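Local coordinates for Non-structural protein 5 (Modoc virus, PDB 2WA2) that probably methylates the cap of the viral RNA at the guanine N7 and ribose 2'-O positions, using S-adenosylmethionine as methyl donor, at residues G90-S102 and K121-F135. The protein carries 4 engineered substitutions. Numbering follows the deposited sequence.
Sequences GCGRGSWSYYAAS and KPRLVETFGWNLITF. Engineered in segment 90-102: S95 (natural residue Gly). With SAM (S-adenosylmethionine), chain C.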
# COMPACT_ATOMS: atom_id res chain seq x y z
N GLY A 90 -6.05 4.11 -7.11
CA GLY A 90 -6.87 3.19 -6.32
C GLY A 90 -7.34 3.89 -5.06
O GLY A 90 -7.08 3.43 -3.96
N CYS A 91 -7.98 5.04 -5.22
CA CYS A 91 -8.29 5.87 -4.07
C CYS A 91 -9.45 5.34 -3.22
O CYS A 91 -9.58 5.70 -2.03
CB CYS A 91 -8.50 7.34 -4.51
SG CYS A 91 -10.08 7.65 -5.34
N GLY A 92 -10.28 4.48 -3.81
CA GLY A 92 -11.48 4.01 -3.11
C GLY A 92 -12.27 5.18 -2.54
O GLY A 92 -12.55 6.17 -3.25
N ARG A 93 -12.60 5.09 -1.25
CA ARG A 93 -13.35 6.17 -0.57
C ARG A 93 -12.56 7.48 -0.55
O ARG A 93 -13.14 8.55 -0.47
CB ARG A 93 -13.75 5.77 0.84
CG ARG A 93 -14.65 4.56 0.86
CD ARG A 93 -15.15 4.17 2.27
NE ARG A 93 -15.78 2.84 2.26
CZ ARG A 93 -16.34 2.26 3.32
NH1 ARG A 93 -16.35 2.87 4.50
NH2 ARG A 93 -16.89 1.05 3.20
N GLY A 94 -11.24 7.40 -0.64
CA GLY A 94 -10.46 8.62 -0.76
C GLY A 94 -9.79 9.16 0.50
O GLY A 94 -9.41 10.34 0.53
N SER A 95 -9.60 8.32 1.52
CA SER A 95 -8.97 8.76 2.78
C SER A 95 -7.55 9.25 2.57
O SER A 95 -7.15 10.24 3.16
CB SER A 95 -8.98 7.66 3.85
OG SER A 95 -10.26 7.56 4.45
N TRP A 96 -6.78 8.56 1.73
CA TRP A 96 -5.41 9.01 1.45
C TRP A 96 -5.40 10.37 0.76
O TRP A 96 -4.52 11.18 0.99
CB TRP A 96 -4.66 7.99 0.57
CG TRP A 96 -4.07 6.78 1.36
CD1 TRP A 96 -4.47 6.33 2.59
CD2 TRP A 96 -2.99 5.94 0.95
NE1 TRP A 96 -3.69 5.24 2.97
CE2 TRP A 96 -2.79 4.98 1.98
CE3 TRP A 96 -2.16 5.90 -0.20
CZ2 TRP A 96 -1.78 4.01 1.91
CZ3 TRP A 96 -1.15 4.92 -0.27
CH2 TRP A 96 -0.98 3.99 0.78
N SER A 97 -6.37 10.61 -0.12
CA SER A 97 -6.44 11.84 -0.89
C SER A 97 -6.74 13.03 0.02
O SER A 97 -6.13 14.09 -0.12
CB SER A 97 -7.49 11.70 -1.98
OG SER A 97 -6.95 10.94 -3.05
N TYR A 98 -7.66 12.83 0.96
CA TYR A 98 -8.03 13.85 1.95
C TYR A 98 -6.89 14.06 2.93
O TYR A 98 -6.64 15.18 3.37
CB TYR A 98 -9.31 13.47 2.68
CG TYR A 98 -10.55 13.75 1.86
CD1 TYR A 98 -10.94 15.06 1.58
CD2 TYR A 98 -11.33 12.71 1.35
CE1 TYR A 98 -12.07 15.33 0.80
CE2 TYR A 98 -12.47 12.97 0.59
CZ TYR A 98 -12.82 14.28 0.31
OH TYR A 98 -13.94 14.52 -0.45
N TYR A 99 -6.18 12.98 3.26
CA TYR A 99 -4.99 13.15 4.06
C TYR A 99 -3.95 14.00 3.32
O TYR A 99 -3.49 15.02 3.85
CB TYR A 99 -4.39 11.82 4.54
CG TYR A 99 -3.19 12.08 5.41
CD1 TYR A 99 -3.35 12.47 6.75
CD2 TYR A 99 -1.91 12.04 4.89
CE1 TYR A 99 -2.24 12.76 7.55
CE2 TYR A 99 -0.79 12.32 5.69
CZ TYR A 99 -0.96 12.69 7.01
OH TYR A 99 0.16 12.96 7.76
N ALA A 100 -3.60 13.58 2.10
CA ALA A 100 -2.64 14.29 1.29
C ALA A 100 -3.04 15.75 1.10
O ALA A 100 -2.20 16.62 1.19
CB ALA A 100 -2.48 13.61 -0.07
N ALA A 101 -4.32 16.00 0.83
CA ALA A 101 -4.82 17.36 0.54
C ALA A 101 -4.70 18.34 1.72
O ALA A 101 -4.71 19.58 1.54
CB ALA A 101 -6.26 17.30 0.03
N SER A 102 -4.58 17.79 2.93
CA SER A 102 -4.39 18.61 4.12
C SER A 102 -2.92 18.93 4.45
O SER A 102 -2.65 19.70 5.39
CB SER A 102 -5.09 17.97 5.32
OG SER A 102 -4.41 16.79 5.72
N LYS A 121 -16.52 3.79 -3.91
CA LYS A 121 -16.56 5.06 -4.64
C LYS A 121 -16.08 6.16 -3.71
O LYS A 121 -16.25 6.06 -2.49
CB LYS A 121 -17.99 5.37 -5.11
CG LYS A 121 -18.52 4.44 -6.17
CD LYS A 121 -20.03 4.59 -6.33
CE LYS A 121 -20.58 3.38 -7.06
NZ LYS A 121 -20.07 2.07 -6.50
N PRO A 122 -15.48 7.23 -4.26
CA PRO A 122 -15.03 8.32 -3.40
C PRO A 122 -16.17 8.87 -2.55
O PRO A 122 -17.32 8.94 -3.02
CB PRO A 122 -14.49 9.36 -4.38
CG PRO A 122 -14.13 8.59 -5.57
CD PRO A 122 -15.14 7.49 -5.67
N ARG A 123 -15.85 9.19 -1.30
CA ARG A 123 -16.78 9.74 -0.33
C ARG A 123 -16.41 11.21 -0.17
O ARG A 123 -15.40 11.54 0.47
CB ARG A 123 -16.60 9.01 1.02
CG ARG A 123 -17.67 9.27 2.07
CD ARG A 123 -18.62 8.06 2.22
NE ARG A 123 -19.76 8.35 3.10
CZ ARG A 123 -20.88 7.62 3.19
NH1 ARG A 123 -21.04 6.53 2.45
NH2 ARG A 123 -21.85 7.99 4.02
N LEU A 124 -17.21 12.10 -0.77
CA LEU A 124 -16.96 13.55 -0.69
C LEU A 124 -17.27 14.12 0.70
O LEU A 124 -18.35 13.89 1.26
CB LEU A 124 -17.74 14.31 -1.76
CG LEU A 124 -17.58 13.90 -3.24
CD1 LEU A 124 -18.14 14.96 -4.16
CD2 LEU A 124 -16.13 13.58 -3.61
N VAL A 125 -16.29 14.82 1.27
CA VAL A 125 -16.49 15.53 2.54
C VAL A 125 -15.92 16.95 2.47
O VAL A 125 -15.15 17.28 1.57
CB VAL A 125 -15.91 14.79 3.80
CG1 VAL A 125 -16.78 13.59 4.18
CG2 VAL A 125 -14.45 14.40 3.60
N GLU A 126 -16.30 17.74 3.47
CA GLU A 126 -16.04 19.17 3.50
C GLU A 126 -14.80 19.55 4.34
O GLU A 126 -14.67 20.71 4.77
CB GLU A 126 -17.30 19.87 4.01
CG GLU A 126 -17.44 21.31 3.57
CD GLU A 126 -18.71 21.96 4.13
OE1 GLU A 126 -18.70 23.21 4.28
OE2 GLU A 126 -19.68 21.23 4.41
N THR A 127 -13.90 18.60 4.55
CA THR A 127 -12.72 18.81 5.41
C THR A 127 -11.66 19.67 4.72
O THR A 127 -11.70 19.86 3.51
CB THR A 127 -12.10 17.47 5.90
OG1 THR A 127 -11.77 16.65 4.77
CG2 THR A 127 -13.08 16.72 6.81
N PHE A 128 -10.74 20.21 5.51
CA PHE A 128 -9.70 21.11 4.99
C PHE A 128 -8.94 20.49 3.82
O PHE A 128 -8.52 19.34 3.90
CB PHE A 128 -8.72 21.51 6.11
CG PHE A 128 -7.61 22.45 5.65
CD1 PHE A 128 -7.89 23.76 5.29
CD2 PHE A 128 -6.29 22.01 5.61
CE1 PHE A 128 -6.88 24.63 4.87
CE2 PHE A 128 -5.26 22.87 5.20
CZ PHE A 128 -5.56 24.17 4.82
N GLY A 129 -8.78 21.27 2.75
CA GLY A 129 -8.09 20.81 1.53
C GLY A 129 -8.94 20.09 0.48
O GLY A 129 -8.44 19.76 -0.60
N TRP A 130 -10.22 19.86 0.77
CA TRP A 130 -11.11 19.17 -0.18
C TRP A 130 -11.04 19.75 -1.62
O TRP A 130 -11.16 19.00 -2.58
CB TRP A 130 -12.57 19.16 0.33
CG TRP A 130 -13.23 20.51 0.25
CD1 TRP A 130 -13.32 21.45 1.24
CD2 TRP A 130 -13.88 21.09 -0.90
NE1 TRP A 130 -13.98 22.57 0.79
CE2 TRP A 130 -14.33 22.37 -0.53
CE3 TRP A 130 -14.11 20.64 -2.21
CZ2 TRP A 130 -15.01 23.23 -1.42
CZ3 TRP A 130 -14.79 21.49 -3.10
CH2 TRP A 130 -15.23 22.76 -2.69
N ASN A 131 -10.82 21.06 -1.74
CA ASN A 131 -10.86 21.75 -3.04
C ASN A 131 -9.63 21.50 -3.88
O ASN A 131 -9.60 21.81 -5.07
CB ASN A 131 -11.02 23.27 -2.84
CG ASN A 131 -10.13 23.80 -1.73
OD1 ASN A 131 -10.31 23.48 -0.55
ND2 ASN A 131 -9.15 24.63 -2.10
N LEU A 132 -8.60 20.94 -3.24
CA LEU A 132 -7.38 20.58 -3.94
C LEU A 132 -7.48 19.21 -4.64
O LEU A 132 -6.64 18.88 -5.48
CB LEU A 132 -6.21 20.59 -2.95
CG LEU A 132 -5.94 21.92 -2.24
CD1 LEU A 132 -4.69 21.85 -1.37
CD2 LEU A 132 -5.83 23.06 -3.25
N ILE A 133 -8.53 18.44 -4.32
CA ILE A 133 -8.69 17.08 -4.89
C ILE A 133 -9.63 17.07 -6.08
O ILE A 133 -10.68 17.74 -6.06
CB ILE A 133 -9.20 16.05 -3.84
CG1 ILE A 133 -8.40 16.14 -2.55
CG2 ILE A 133 -9.10 14.60 -4.40
CD1 ILE A 133 -9.15 15.67 -1.31
N THR A 134 -9.22 16.34 -7.12
CA THR A 134 -10.08 15.91 -8.21
C THR A 134 -10.22 14.39 -8.14
O THR A 134 -9.24 13.66 -8.34
CB THR A 134 -9.50 16.28 -9.58
OG1 THR A 134 -9.32 17.69 -9.64
CG2 THR A 134 -10.44 15.82 -10.70
N PHE A 135 -11.44 13.93 -7.84
CA PHE A 135 -11.73 12.50 -7.82
C PHE A 135 -12.23 12.09 -9.19
O PHE A 135 -13.11 12.76 -9.77
CB PHE A 135 -12.77 12.15 -6.77
CG PHE A 135 -12.25 12.17 -5.38
CD1 PHE A 135 -11.44 11.14 -4.91
CD2 PHE A 135 -12.61 13.18 -4.50
CE1 PHE A 135 -10.96 11.15 -3.58
CE2 PHE A 135 -12.15 13.20 -3.20
CZ PHE A 135 -11.32 12.17 -2.74
N SAM C . -6.26 4.32 0.35
CA SAM C . -7.71 3.97 0.40
C SAM C . -8.43 4.85 1.43
O SAM C . -7.76 5.50 2.24
OXT SAM C . -9.68 4.92 1.50
CB SAM C . -7.89 2.49 0.77
CG SAM C . -7.47 1.53 -0.34
SD SAM C . -8.87 1.34 -1.46
CE SAM C . -9.73 -0.01 -0.59
C5' SAM C . -8.17 0.36 -2.80
C4' SAM C . -9.05 0.65 -4.02
O4' SAM C . -8.38 0.37 -5.23
C3' SAM C . -10.30 -0.22 -4.03
O3' SAM C . -11.39 0.62 -3.72
C2' SAM C . -10.43 -0.75 -5.45
O2' SAM C . -11.72 -0.50 -5.94
C1' SAM C . -9.38 0.09 -6.19
N9 SAM C . -8.82 -0.59 -7.35
C8 SAM C . -8.44 -1.91 -7.43
N7 SAM C . -7.96 -2.14 -8.66
C5 SAM C . -8.05 -0.98 -9.36
C6 SAM C . -7.71 -0.65 -10.67
N6 SAM C . -7.22 -1.54 -11.51
N1 SAM C . -7.91 0.65 -11.09
C2 SAM C . -8.44 1.60 -10.25
N3 SAM C . -8.78 1.29 -8.95
C4 SAM C . -8.59 -0.00 -8.54
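Y98 projects from helix 95-101 of the Rossmann-like methyltransferase fold into the loop that leads to edge strand 133-136, beside the glycine-rich, S-adenosylmethionine-binding turn G90-G94. Its ring is clamped between two methyl groups: V125 CG2 lies over one face, 3.8 Å from the Y98 ring centroid, and I133 CD1 covers the opposite face, while W130 CB meets the edge. The packing is tight along the helix flank turned to the strand. A101 CB sits 3.5 Å from I133 CG1, and the F135 ring reaches S97 CB and G94 CA. The F135 and Y98 rings meet obliquely, their planes inclined at 47°. A chi1 of 75° swings C91 SG over its own backbone and up to the edge of the F135 ring, 3.8 Å from F135 CD1. Towards the surface the contact thins: at the C-terminal end of the helix the F128 ring turns its edge to S102 O, and by the turn R93 NE forms a salt bridge with E120, while R93 CG rests near K121 O. Beside the turn, R123 N donates to R93 O almost straight (174°). At the far end of the tyrosine, V125 N donates a hydrogen bond to Y98 OH at 2.9 Å.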